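Local coordinates for DUF4136 domain-containing protein (Bacteroides thetaiotaomicron, PDB 4F54), which is of unknown function but belongs to the DUF4136 family of the TolB_N clan and is probably a bacterial lipoprotein, at residues Ala93-Tyr96 / Tyr97-Gly100; Tyr101-Glu105 / Trp106-Tyr110; Leu179-Glu182 / Ala183-Ser187. All blocks are in the same frame, centred on the assembly; numbering follows the deposited sequence. Where two conformers were deposited one is given.

Contacts 1 and 2 are successive turns of one aromatic-rich loop between strand 85-92 and helix 116-119; contact 3 is two turns of helix 179-189. The centres of contacts 1 and 2 lie about 9 Å apart, and the two pack directly: Phe98 CD1 comes within 3.4 Å of Trp106 O, and Tyr97 CD2 within 3.5 Å of Tyr110 CD1. Contact 3 stands apart, its centre about 24 Å from that of either loop contact, with nearest atoms about 13 Å from contact 1 and about 14 Å from contact 2. All three belong to the part of the chain that defines the DUF4136 family; no active site or ligand is known to connect them.

Contact 1: Ala93-Tyr96 / Tyr97-Gly100; sequences ASTY and YFTG
Phe98 folds back across Thr95. From its CB, 3.6 Å from Thr95 O, the side chain runs on through CG to CD2, which lies 3.8 Å from Thr95 CB and also meets Thr95 CA and CG2; CE2, further out, approaches Ser94 O, while CD1 and CE1 on the other edge pack against Trp106 and Trp107 of the next turn. CG sits beside its own backbone N (chi1 -51°), which turns the ring across the threonine at about a right angle. The backbone forms a type I beta turn, Thr95-Phe98, closed by a bond from Phe98 N to Thr95 O (2.8 Å), the N-H standing well above the carbonyl plane; Thr99 N gives the same oxygen a weak one. Ser94 OG accepts from Tyr96 N at 3.1 Å, an ST turn that leads the chain from strand 85-92 into this loop. One water takes the N-H of Tyr97 and donates to Ser94 O; a second links Thr95 OG1 to Thr99 OG1. Tyr96 and Tyr97 form a T-shaped pair with centroids 5.2 Å apart and planes at 82°, Tyr96 CD2 standing over the rim of the Tyr97 face. Phe98 touches Ile44 of strand 42-44, while Tyr97 leans on Pro111.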
# COMPACT_ATOMS: atom_id res chain seq x y z
N ALA A 93 9.92 -7.96 4.57
CA ALA A 93 10.78 -9.16 4.68
C ALA A 93 11.62 -9.14 5.96
O ALA A 93 12.14 -10.17 6.39
CB ALA A 93 11.68 -9.30 3.46
N SER A 94 11.77 -7.95 6.55
CA SER A 94 12.54 -7.76 7.79
C SER A 94 11.93 -6.60 8.58
O SER A 94 11.55 -5.57 8.01
CB SER A 94 13.96 -7.30 7.48
OG SER A 94 14.74 -7.15 8.70
N THR A 95 11.90 -6.75 9.89
CA THR A 95 11.51 -5.63 10.77
C THR A 95 12.70 -5.01 11.53
O THR A 95 12.51 -4.30 12.51
CB THR A 95 10.42 -6.09 11.77
OG1 THR A 95 10.96 -7.08 12.65
CG2 THR A 95 9.21 -6.60 11.00
N TYR A 96 13.92 -5.28 11.04
CA TYR A 96 15.15 -4.77 11.63
C TYR A 96 15.09 -3.26 11.91
O TYR A 96 15.46 -2.82 13.00
CB TYR A 96 16.30 -5.11 10.71
CG TYR A 96 17.67 -4.57 11.09
CD1 TYR A 96 18.41 -5.15 12.10
CD2 TYR A 96 18.25 -3.53 10.36
CE1 TYR A 96 19.70 -4.69 12.41
CE2 TYR A 96 19.51 -3.05 10.65
CZ TYR A 96 20.23 -3.64 11.68
OH TYR A 96 21.48 -3.15 11.98
N TYR A 97 14.53 -2.50 10.97
CA TYR A 97 14.44 -1.06 11.14
C TYR A 97 13.30 -0.61 12.07
O TYR A 97 13.25 0.56 12.44
CB TYR A 97 14.40 -0.35 9.77
CG TYR A 97 15.74 -0.33 9.05
CD1 TYR A 97 16.74 0.58 9.41
CD2 TYR A 97 16.02 -1.24 8.04
CE1 TYR A 97 17.96 0.61 8.74
CE2 TYR A 97 17.23 -1.22 7.37
CZ TYR A 97 18.20 -0.31 7.72
OH TYR A 97 19.38 -0.35 7.02
N PHE A 98 12.40 -1.49 12.50
CA PHE A 98 11.24 -1.06 13.27
C PHE A 98 11.40 -1.25 14.77
O PHE A 98 10.71 -0.59 15.53
CB PHE A 98 9.98 -1.74 12.79
CG PHE A 98 9.77 -1.62 11.31
CD1 PHE A 98 10.11 -0.46 10.65
CD2 PHE A 98 9.31 -2.68 10.56
CE1 PHE A 98 9.98 -0.35 9.29
CE2 PHE A 98 9.10 -2.55 9.20
CZ PHE A 98 9.48 -1.38 8.55
N THR A 99 12.32 -2.13 15.19
CA THR A 99 12.57 -2.37 16.62
C THR A 99 12.71 -1.05 17.39
O THR A 99 13.50 -0.19 17.00
CB THR A 99 13.83 -3.24 16.81
OG1 THR A 99 13.76 -4.35 15.91
CG2 THR A 99 13.90 -3.77 18.25
N GLY A 100 11.90 -0.91 18.43
CA GLY A 100 11.83 0.33 19.22
C GLY A 100 11.14 1.52 18.54
O GLY A 100 11.52 2.67 18.78
O HOH W 1 13.25 -3.41 8.43
O HOH W 2 12.05 -6.29 14.97

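Contact 2: Tyr101-Glu105 / Trp106-Tyr110; sequences YTQPE and WWWGY
An inverse gamma turn centred on Glu105, running straight into the 3-10 segment 106-109, lays this glutamate between two tryptophans. Its CA lies 3.7 Å from the centroid of the Trp107 six-membered ring and its CB 3.5 Å from that of Trp108, both CH-pi contacts over the face and nearly on the ring normal. Beyond CB the chain bends (chi2 84°), which lays the carboxylate along the Trp108 indole, planes 16° apart, with OE1 above CZ3 and CH2. Gln103 fixes its rotation: NE2 gives OE1 a nearly straight bond of 3.0 Å that lies in the amide plane, while the amide carbon and nitrogen rest near Trp108 CZ3. The backbone bond from Trp106 N to Pro104 O is weak; Trp108 N to Glu105 O, 3.1 Å, is better directed. On the other flank Trp106 presents its edge to the face of Tyr101 in a T-shaped pair, the Tyr101 ring and the five-membered ring of Trp106 having centroids 5.0 Å apart and planes at 74°, although Tyr101 is poorly ordered. Trp107 CE3 stands over the Trp106 ring. Both inner indoles are tied to the surrounding chain, Trp106 NE1 to Tyr133 O and Trp107 NE1 to Glu143 OE2 of strand 139-146, while Trp108 stacks on Trp125 in the stretch after helix 116-119.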
# COMPACT_ATOMS: atom_id res chain seq x y z
N TYR A 101 10.10 1.25 17.73
CA TYR A 101 9.53 2.27 16.79
C TYR A 101 8.88 3.55 17.34
O TYR A 101 9.27 4.66 16.98
CB TYR A 101 8.53 1.62 15.81
CG TYR A 101 7.20 1.12 16.38
CD1 TYR A 101 7.11 -0.12 17.03
CD2 TYR A 101 6.01 1.87 16.23
CE1 TYR A 101 5.89 -0.59 17.52
CE2 TYR A 101 4.80 1.41 16.72
CZ TYR A 101 4.74 0.18 17.36
OH TYR A 101 3.54 -0.28 17.85
N THR A 102 7.85 3.44 18.15
CA THR A 102 7.12 4.64 18.57
C THR A 102 6.23 5.28 17.44
O THR A 102 5.05 5.43 17.70
CB THR A 102 8.05 5.65 19.31
OG1 THR A 102 8.74 6.49 18.38
CG2 THR A 102 9.10 4.90 20.18
N GLN A 103 6.70 5.59 16.21
CA GLN A 103 5.74 6.20 15.21
C GLN A 103 4.66 5.17 14.78
O GLN A 103 5.01 4.04 14.39
CB GLN A 103 6.47 6.71 13.96
CG GLN A 103 5.66 7.52 12.96
CD GLN A 103 5.34 8.91 13.51
OE1 GLN A 103 6.19 9.50 14.20
NE2 GLN A 103 4.11 9.41 13.27
N PRO A 104 3.35 5.53 14.85
CA PRO A 104 2.34 4.56 14.41
C PRO A 104 2.54 4.08 12.96
O PRO A 104 2.33 2.90 12.66
CB PRO A 104 1.03 5.33 14.56
CG PRO A 104 1.29 6.29 15.68
CD PRO A 104 2.74 6.72 15.47
N GLU A 105 2.99 5.00 12.10
CA GLU A 105 3.40 4.70 10.71
C GLU A 105 4.87 4.27 10.74
O GLU A 105 5.78 4.99 10.30
CB GLU A 105 3.23 5.95 9.84
CG GLU A 105 1.81 6.46 9.75
CD GLU A 105 1.38 7.37 10.90
OE1 GLU A 105 2.22 7.75 11.72
OE2 GLU A 105 0.14 7.65 10.97
N TRP A 106 5.12 3.08 11.29
CA TRP A 106 6.48 2.63 11.60
C TRP A 106 7.27 2.39 10.35
O TRP A 106 8.47 2.46 10.39
CB TRP A 106 6.51 1.39 12.54
CG TRP A 106 5.38 0.40 12.35
CD1 TRP A 106 4.25 0.26 13.13
CD2 TRP A 106 5.25 -0.61 11.28
NE1 TRP A 106 3.42 -0.73 12.63
CE2 TRP A 106 3.96 -1.29 11.51
CE3 TRP A 106 6.05 -1.01 10.19
CZ2 TRP A 106 3.51 -2.31 10.70
CZ3 TRP A 106 5.56 -2.05 9.38
CH2 TRP A 106 4.32 -2.67 9.62
N TRP A 107 6.59 2.18 9.22
CA TRP A 107 7.24 1.87 7.96
C TRP A 107 8.03 3.04 7.52
O TRP A 107 8.96 2.85 6.78
CB TRP A 107 6.24 1.39 6.91
CG TRP A 107 4.94 2.16 6.89
CD1 TRP A 107 4.62 3.26 6.09
CD2 TRP A 107 3.75 1.92 7.72
NE1 TRP A 107 3.36 3.70 6.35
CE2 TRP A 107 2.76 2.89 7.31
CE3 TRP A 107 3.42 1.00 8.71
CZ2 TRP A 107 1.53 2.99 7.93
CZ3 TRP A 107 2.14 1.08 9.29
CH2 TRP A 107 1.21 2.06 8.88
N TRP A 108 7.70 4.26 7.99
CA TRP A 108 8.50 5.44 7.67
C TRP A 108 9.89 5.36 8.20
O TRP A 108 10.76 6.13 7.74
CB TRP A 108 7.93 6.71 8.24
CG TRP A 108 6.61 7.11 7.66
CD1 TRP A 108 6.01 6.69 6.48
CD2 TRP A 108 5.68 8.04 8.25
NE1 TRP A 108 4.79 7.29 6.31
CE2 TRP A 108 4.54 8.11 7.34
CE3 TRP A 108 5.68 8.81 9.42
CZ2 TRP A 108 3.43 8.91 7.61
CZ3 TRP A 108 4.57 9.64 9.64
CH2 TRP A 108 3.49 9.67 8.76
N GLY A 109 10.13 4.51 9.18
CA GLY A 109 11.47 4.31 9.74
C GLY A 109 12.41 3.51 8.85
O GLY A 109 13.59 3.44 9.15
N TYR A 110 11.91 2.89 7.78
CA TYR A 110 12.77 2.17 6.85
C TYR A 110 13.42 3.19 5.92
O TYR A 110 12.70 3.91 5.20
CB TYR A 110 11.99 1.17 6.02
CG TYR A 110 12.83 0.43 5.02
CD1 TYR A 110 13.96 -0.25 5.43
CD2 TYR A 110 12.54 0.46 3.66
CE1 TYR A 110 14.77 -0.91 4.54
CE2 TYR A 110 13.33 -0.22 2.75
CZ TYR A 110 14.44 -0.90 3.19
OH TYR A 110 15.25 -1.53 2.28

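Contact 3: Leu179-Glu182 / Ala183-Ser187; sequences LAIE and AVNQS
Asn185 CG comes within 3.3 Å of Ile181 O, one helical turn back, because CG sits beside its own backbone N (chi1 -70°); this lays the amide next to that carbonyl, and the same oxygen accepts from Asn185 N at 2.9 Å. The two side chains run side by side and point the same way, with Ile181 CG2, in the conformer given, 3.9 Å from Asn185 ND2. Val184 approaches the preceding turn in a similar way, its CG2 lying 3.3 Å from Ala180 O, which takes the N-H of Val184. Ala183 CB lies equally far, 3.6 Å, from Leu179 O and Ala180 O, and Gln186 CB lies against Glu182 O.

The backbone bonds form the i to i+4 ladder of alpha helix 179-189. The one from Ala183 N to Leu179 O runs nearly straight off the carbonyl, whereas those to Ala180 O, Ile181 O and Glu182 O arrive somewhat tilted from the carbonyl plane. Ser187 OG adds a side-chain bond of 2.7 Å to Val184 O, in the plane of that carbonyl and on a lone pair, so the hydroxyl of a buried residue is turned back onto its own helix.

In the next shell, the polar ends are held by partners beyond the two segments: Asn185 OD1 accepts from Asn68 ND2 of helix 56-70, Glu182 OE1 in the conformer given forms a salt bridge with Arg177, and Gln186 NE2 bonds to Gln190. Ala180, Ile181 and Val184 pack against helix 56-70 through Ile61, Gln60, Ala64 and Tyr65. Ala183 and Ser187 face the sheet, where Leu165 and Trp161 of strand 159-166 and Val19 of strand 18-23 receive them.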
# COMPACT_ATOMS: atom_id res chain seq x y z
N LEU A 179 -2.65 -16.68 -1.78
CA LEU A 179 -3.32 -15.98 -0.66
C LEU A 179 -3.13 -14.45 -0.71
O LEU A 179 -4.02 -13.71 -0.31
CB LEU A 179 -2.93 -16.51 0.74
CG LEU A 179 -3.48 -17.89 1.17
CD1 LEU A 179 -3.01 -18.19 2.59
CD2 LEU A 179 -5.00 -18.04 1.05
N ALA A 180 -1.96 -13.97 -1.16
CA ALA A 180 -1.79 -12.52 -1.28
C ALA A 180 -2.91 -11.90 -2.16
O ALA A 180 -3.39 -10.78 -1.86
CB ALA A 180 -0.46 -12.15 -1.87
N ILE A 181 -3.24 -12.55 -3.27
CA ILE A 181 -4.26 -11.99 -4.17
C ILE A 181 -5.63 -11.98 -3.49
O ILE A 181 -6.41 -11.01 -3.63
CB ILE A 181 -4.29 -12.72 -5.55
CG1 ILE A 181 -3.11 -12.25 -6.41
CG2 ILE A 181 -5.62 -12.52 -6.27
CD1 ILE A 181 -2.60 -13.31 -7.36
N GLU A 182 -5.94 -13.04 -2.76
CA GLU A 182 -7.20 -13.13 -2.03
C GLU A 182 -7.28 -12.03 -0.94
O GLU A 182 -8.35 -11.40 -0.73
CB GLU A 182 -7.39 -14.53 -1.44
CG GLU A 182 -7.55 -15.64 -2.49
CD GLU A 182 -7.57 -17.04 -1.88
OE1 GLU A 182 -7.72 -17.17 -0.66
OE2 GLU A 182 -7.44 -18.03 -2.64
N ALA A 183 -6.15 -11.76 -0.30
CA ALA A 183 -6.05 -10.66 0.70
C ALA A 183 -6.24 -9.28 0.04
O ALA A 183 -7.00 -8.45 0.56
CB ALA A 183 -4.77 -10.73 1.51
N VAL A 184 -5.61 -9.04 -1.12
CA VAL A 184 -5.83 -7.80 -1.86
C VAL A 184 -7.32 -7.65 -2.16
O VAL A 184 -7.91 -6.61 -1.88
CB VAL A 184 -4.90 -7.67 -3.10
CG1 VAL A 184 -5.31 -6.48 -3.97
CG2 VAL A 184 -3.44 -7.58 -2.68
N ASN A 185 -7.96 -8.68 -2.72
CA ASN A 185 -9.38 -8.64 -3.04
C ASN A 185 -10.20 -8.33 -1.81
O ASN A 185 -11.12 -7.50 -1.85
CB ASN A 185 -9.84 -9.95 -3.66
CG ASN A 185 -9.29 -10.17 -5.06
OD1 ASN A 185 -8.81 -9.23 -5.70
ND2 ASN A 185 -9.33 -11.42 -5.53
N GLN A 186 -9.82 -8.93 -0.68
CA GLN A 186 -10.55 -8.69 0.57
C GLN A 186 -10.46 -7.26 1.07
O GLN A 186 -11.43 -6.70 1.57
CB GLN A 186 -10.10 -9.66 1.66
CG GLN A 186 -10.74 -9.42 3.03
CD GLN A 186 -12.26 -9.53 3.04
OE1 GLN A 186 -12.83 -10.43 2.40
NE2 GLN A 186 -12.92 -8.66 3.80
N SER A 187 -9.29 -6.65 0.89
CA SER A 187 -9.07 -5.27 1.33
C SER A 187 -10.01 -4.32 0.59
O SER A 187 -10.54 -3.36 1.18
CB SER A 187 -7.61 -4.83 1.16
OG SER A 187 -7.22 -4.55 -0.21